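Local atomic coordinates of 3-isopropylmalate dehydratase small subunit (Campylobacter jejuni, PDB entry 3Q3W), a protein that catalyses, as the small subunit of isopropylmalate isomerase, the interconversion of 2-isopropylmalate and 3-isopropylmalate through 2-isopropylmaleate. Residues H44-H47 and D48-Y51; M61-N64 and L65-K68. All coordinates share one frame; numbering follows the deposited sequence.

Contact 1. Residues H44-H47 and D48-Y51; sequences HLFH and DLRY
The edge of the Y51 ring is turned toward the face of the H47 imidazole in an offset edge-to-face pair, centroids 5.5 Å apart and planes at 62°; F32 also meets the H47 ring. One face of the tyrosine ring is covered by R50 CG. At the edge of the imidazole, H47 ND1 donates to D48 OD1 at 2.7 Å, nearly in the ring plane but on the anti side of the carboxylate and out of its plane, which helps set the rotation of the imidazole. L45 CD1 lies over one face of the F46 ring, toward its rim. The R50 guanidinium has Y51 OH over one face and L45 O at its edge. An extended chain, with CG anti to the backbone N (chi1 169°), lets R50 NH1 reach a lone pair of L45 O at 3.0 Å, almost straight at 171°. NH1 is also bonded to G42 O, so two carbonyls grip it; K43 O pairs with Y51 OH. F46, N-cap of helix 47-50, packs CD1 on L49 CD1 at 3.9 Å. This one-turn helix follows a type II turn, H44 to H47; L45 packs against helices 24-27 and 90-98, and L49 against Q26 of helix 24-27.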
loop_
_atom_site.group_PDB
_atom_site.type_symbol
_atom_site.label_atom_id
_atom_site.label_comp_id
_atom_site.label_asym_id
_atom_site.label_seq_id
_atom_site.Cartn_x
_atom_site.Cartn_y
_atom_site.Cartn_z
ATOM N N HIS A 44 4.949 12.004 -5.705
ATOM C CA HIS A 44 5.479 12.388 -4.405
ATOM C C HIS A 44 5.462 11.267 -3.400
ATOM O O HIS A 44 5.916 11.422 -2.305
ATOM C CB HIS A 44 4.644 13.534 -3.886
ATOM C CG HIS A 44 4.465 14.609 -4.884
ATOM N ND1 HIS A 44 5.511 15.096 -5.639
ATOM C CD2 HIS A 44 3.358 15.276 -5.285
ATOM C CE1 HIS A 44 5.055 16.039 -6.445
ATOM N NE2 HIS A 44 3.755 16.155 -6.259
ATOM N N LEU A 45 4.939 10.108 -3.770
ATOM C CA LEU A 45 4.879 9.050 -2.833
ATOM C C LEU A 45 6.283 8.673 -2.409
ATOM O O LEU A 45 7.153 8.479 -3.250
ATOM C CB LEU A 45 4.193 7.836 -3.475
ATOM C CG LEU A 45 4.134 6.595 -2.616
ATOM C CD1 LEU A 45 3.160 6.770 -1.451
ATOM C CD2 LEU A 45 3.733 5.413 -3.523
ATOM N N PHE A 46 6.440 8.457 -1.114
ATOM C CA PHE A 46 7.696 8.045 -0.502
ATOM C C PHE A 46 8.881 8.944 -0.838
ATOM O O PHE A 46 10.033 8.515 -0.842
ATOM C CB PHE A 46 7.987 6.549 -0.796
ATOM C CG PHE A 46 7.039 5.617 -0.133
ATOM C CD1 PHE A 46 6.854 5.661 1.230
ATOM C CD2 PHE A 46 6.359 4.653 -0.861
ATOM C CE1 PHE A 46 5.952 4.767 1.882
ATOM C CE2 PHE A 46 5.478 3.783 -0.231
ATOM C CZ PHE A 46 5.303 3.830 1.156
ATOM N N HIS A 47 8.593 10.216 -1.025
ATOM C CA HIS A 47 9.572 11.184 -1.524
ATOM C C HIS A 47 10.957 11.109 -0.889
ATOM O O HIS A 47 11.963 11.060 -1.601
ATOM C CB HIS A 47 9.004 12.587 -1.315
ATOM C CG HIS A 47 9.929 13.678 -1.697
ATOM N ND1 HIS A 47 10.887 14.181 -0.843
ATOM C CD2 HIS A 47 10.049 14.375 -2.851
ATOM C CE1 HIS A 47 11.523 15.175 -1.438
ATOM N NE2 HIS A 47 11.029 15.319 -2.651
ATOM N N ASP A 48 11.002 11.113 0.440
ATOM C CA ASP A 48 12.261 11.221 1.172
ATOM C C ASP A 48 13.050 9.920 1.132
ATOM O O ASP A 48 14.288 9.924 1.180
ATOM C CB ASP A 48 12.000 11.614 2.613
ATOM C CG ASP A 48 11.240 12.936 2.726
ATOM O OD1 ASP A 48 11.331 13.793 1.810
ATOM O OD2 ASP A 48 10.535 13.092 3.728
ATOM N N LEU A 49 12.334 8.810 0.995
ATOM C CA LEU A 49 12.988 7.506 0.723
ATOM C C LEU A 49 13.346 7.283 -0.777
ATOM O O LEU A 49 14.251 6.475 -1.120
ATOM C CB LEU A 49 12.048 6.389 1.198
ATOM C CG LEU A 49 11.607 6.499 2.665
ATOM C CD1 LEU A 49 10.334 5.660 2.925
ATOM C CD2 LEU A 49 12.721 6.078 3.604
ATOM N N ARG A 50 12.644 7.973 -1.680
ATOM C CA ARG A 50 12.627 7.612 -3.111
ATOM C C ARG A 50 13.582 8.395 -3.963
ATOM O O ARG A 50 14.107 7.872 -4.907
ATOM C CB ARG A 50 11.196 7.682 -3.640
ATOM C CG ARG A 50 10.912 7.600 -5.147
ATOM C CD ARG A 50 9.419 7.811 -5.309
ATOM N NE ARG A 50 8.975 7.724 -6.684
ATOM C CZ ARG A 50 7.724 7.935 -7.093
ATOM N NH1 ARG A 50 6.776 8.258 -6.205
ATOM N NH2 ARG A 50 7.416 7.803 -8.382
ATOM N N TYR A 51 13.876 9.617 -3.576
ATOM C CA TYR A 51 14.683 10.532 -4.364
ATOM C C TYR A 51 15.906 10.961 -3.559
ATOM O O TYR A 51 15.818 11.185 -2.363
ATOM C CB TYR A 51 13.848 11.809 -4.704
ATOM C CG TYR A 51 12.602 11.539 -5.496
ATOM C CD1 TYR A 51 12.682 11.052 -6.790
ATOM C CD2 TYR A 51 11.338 11.804 -4.976
ATOM C CE1 TYR A 51 11.559 10.788 -7.509
ATOM C CE2 TYR A 51 10.214 11.526 -5.702
ATOM C CZ TYR A 51 10.337 11.026 -6.976
ATOM O OH TYR A 51 9.212 10.774 -7.754
#

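Contact 2. Residues M61-N64 and L65-K68; sequences MDFN and LNKK
A tight turn with a short 3-10 segment joins M61-N64 to L65-K68, in the loop between helix 47-50 and strand 73-78 of the aconitase C-terminal domain family fold. Two successive backbone bonds from residue i+3 to residue i define it: N66 N to F63 O at 3.0 Å and K67 N to N64 O, also 3.0 Å. On the buried side, F63 and L65 lie side by side and point the same way, F63 CE2 meeting L65 CB at 3.8 Å, while L65 N sits over one face of the phenyl ring, offset toward the rim. This apolar pair faces the sheet, F63 reaching L17, and L65 reaching C15 of strand 9-17 and L76 of strand 73-78. N66 crosses F63 obliquely, its amide plane 74° from the ring and ND2 at the ring edge; that nitrogen bonds to N60 O, which helps pin the amide. N64 ND2 is likewise held, by P16 O, and N64 OD1 lies 3.5 Å from K67 CE. Selenomethionine M61 curls back through bends at chi2 and chi3, bringing CE within 3.5 Å of N66 O. The lysine chain of K67 runs extended until a final bend (chi4 -79°) sets NZ 2.8 Å from M61 O, tilted 23° from the carbonyl plane.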
loop_
_atom_site.group_PDB
_atom_site.type_symbol
_atom_site.label_atom_id
_atom_site.label_comp_id
_atom_site.label_asym_id
_atom_site.label_seq_id
_atom_site.Cartn_x
_atom_site.Cartn_y
_atom_site.Cartn_z
HETATM N N MSE A 61 18.293 4.276 -5.637
HETATM C CA MSE A 61 18.176 2.844 -5.993
HETATM C C MSE A 61 18.198 1.846 -4.834
HETATM O O MSE A 61 17.912 0.677 -5.042
HETATM C CB MSE A 61 19.192 2.424 -7.044
HETATM C CG MSE A 61 19.118 3.243 -8.344
HETATM SE SE MSE A 61 17.338 3.030 -9.137
HETATM C CE MSE A 61 17.361 1.205 -9.569
ATOM N N ASP A 62 18.472 2.290 -3.620
ATOM C CA ASP A 62 18.320 1.422 -2.457
ATOM C C ASP A 62 16.887 1.337 -1.955
ATOM O O ASP A 62 16.613 0.576 -1.044
ATOM C CB ASP A 62 19.220 1.866 -1.283
ATOM C CG ASP A 62 19.581 0.710 -0.357
ATOM O OD1 ASP A 62 19.696 -0.446 -0.824
ATOM O OD2 ASP A 62 19.773 0.961 0.836
ATOM N N PHE A 63 15.987 2.134 -2.535
ATOM C CA PHE A 63 14.571 2.040 -2.253
ATOM C C PHE A 63 13.953 1.023 -3.212
ATOM O O PHE A 63 14.032 1.152 -4.445
ATOM C CB PHE A 63 13.923 3.427 -2.414
ATOM C CG PHE A 63 12.534 3.492 -1.937
ATOM C CD1 PHE A 63 12.201 3.075 -0.657
ATOM C CD2 PHE A 63 11.520 3.980 -2.765
ATOM C CE1 PHE A 63 10.902 3.155 -0.230
ATOM C CE2 PHE A 63 10.223 4.065 -2.306
ATOM C CZ PHE A 63 9.917 3.627 -1.081
ATOM N N ASN A 64 13.347 0.003 -2.664
ATOM C CA ASN A 64 12.899 -1.109 -3.499
ATOM C C ASN A 64 11.955 -0.718 -4.648
ATOM O O ASN A 64 12.066 -1.273 -5.760
ATOM C CB ASN A 64 12.265 -2.208 -2.634
ATOM C CG ASN A 64 13.295 -3.190 -2.058
ATOM O OD1 ASN A 64 14.389 -3.330 -2.590
ATOM N ND2 ASN A 64 12.924 -3.875 -0.969
ATOM N N LEU A 65 11.054 0.240 -4.417
ATOM C CA LEU A 65 10.101 0.637 -5.472
ATOM C C LEU A 65 10.752 1.211 -6.684
ATOM O O LEU A 65 10.113 1.274 -7.723
ATOM C CB LEU A 65 9.016 1.631 -4.994
ATOM C CG LEU A 65 7.870 1.073 -4.179
ATOM C CD1 LEU A 65 7.039 2.212 -3.487
ATOM C CD2 LEU A 65 6.971 0.114 -4.967
ATOM N N ASN A 66 12.019 1.608 -6.580
ATOM C CA ASN A 66 12.778 2.131 -7.703
ATOM C C ASN A 66 13.443 1.055 -8.601
ATOM O O ASN A 66 13.864 1.337 -9.740
ATOM C CB ASN A 66 13.846 3.149 -7.198
ATOM C CG ASN A 66 13.230 4.493 -6.748
ATOM O OD1 ASN A 66 12.142 4.848 -7.174
ATOM N ND2 ASN A 66 13.887 5.185 -5.832
ATOM N N LYS A 67 13.554 -0.176 -8.094
ATOM C CA LYS A 67 14.246 -1.252 -8.810
ATOM C C LYS A 67 13.417 -1.870 -9.947
ATOM O O LYS A 67 12.164 -2.008 -9.867
ATOM C CB LYS A 67 14.714 -2.323 -7.794
ATOM C CG LYS A 67 15.682 -1.817 -6.752
ATOM C CD LYS A 67 16.172 -2.909 -5.844
ATOM C CE LYS A 67 17.049 -2.376 -4.686
ATOM N NZ LYS A 67 18.446 -2.080 -5.100
ATOM N N LYS A 68 14.086 -2.301 -11.006
ATOM C CA LYS A 68 13.355 -2.915 -12.112
ATOM C C LYS A 68 12.486 -4.063 -11.655
ATOM O O LYS A 68 11.384 -4.217 -12.184
ATOM C CB LYS A 68 14.273 -3.388 -13.248
ATOM C CG LYS A 68 14.797 -2.212 -14.093
ATOM C CD LYS A 68 14.978 -2.536 -15.538
ATOM C CE LYS A 68 15.943 -1.535 -16.254
ATOM N NZ LYS A 68 15.081 -0.704 -17.097
#

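Contact 1 closes before contact 2 opens along the chain, yet their centres lie only 11 Å apart because the intervening loop brings 61-68 back against 44-51. One polar tie joins them: N66 ND2 of contact 2 lies 2.8 Å from R50 O at the end of helix 47-50, a probable hydrogen bond. Farther along, toward the N-cap of the helix, F46 CB packs 3.5 Å from F63 CZ, at the rim of the phenyl ring, and F46 CD2 packs 3.6 Å from L65 CD1. L49 O also rests 3.3 Å from F63 CB. F46, F63 and L65, all buried, thus form a shared apolar patch between the short helix and the 3-10 turn. Both contacts lie on the same side of the chain's centre.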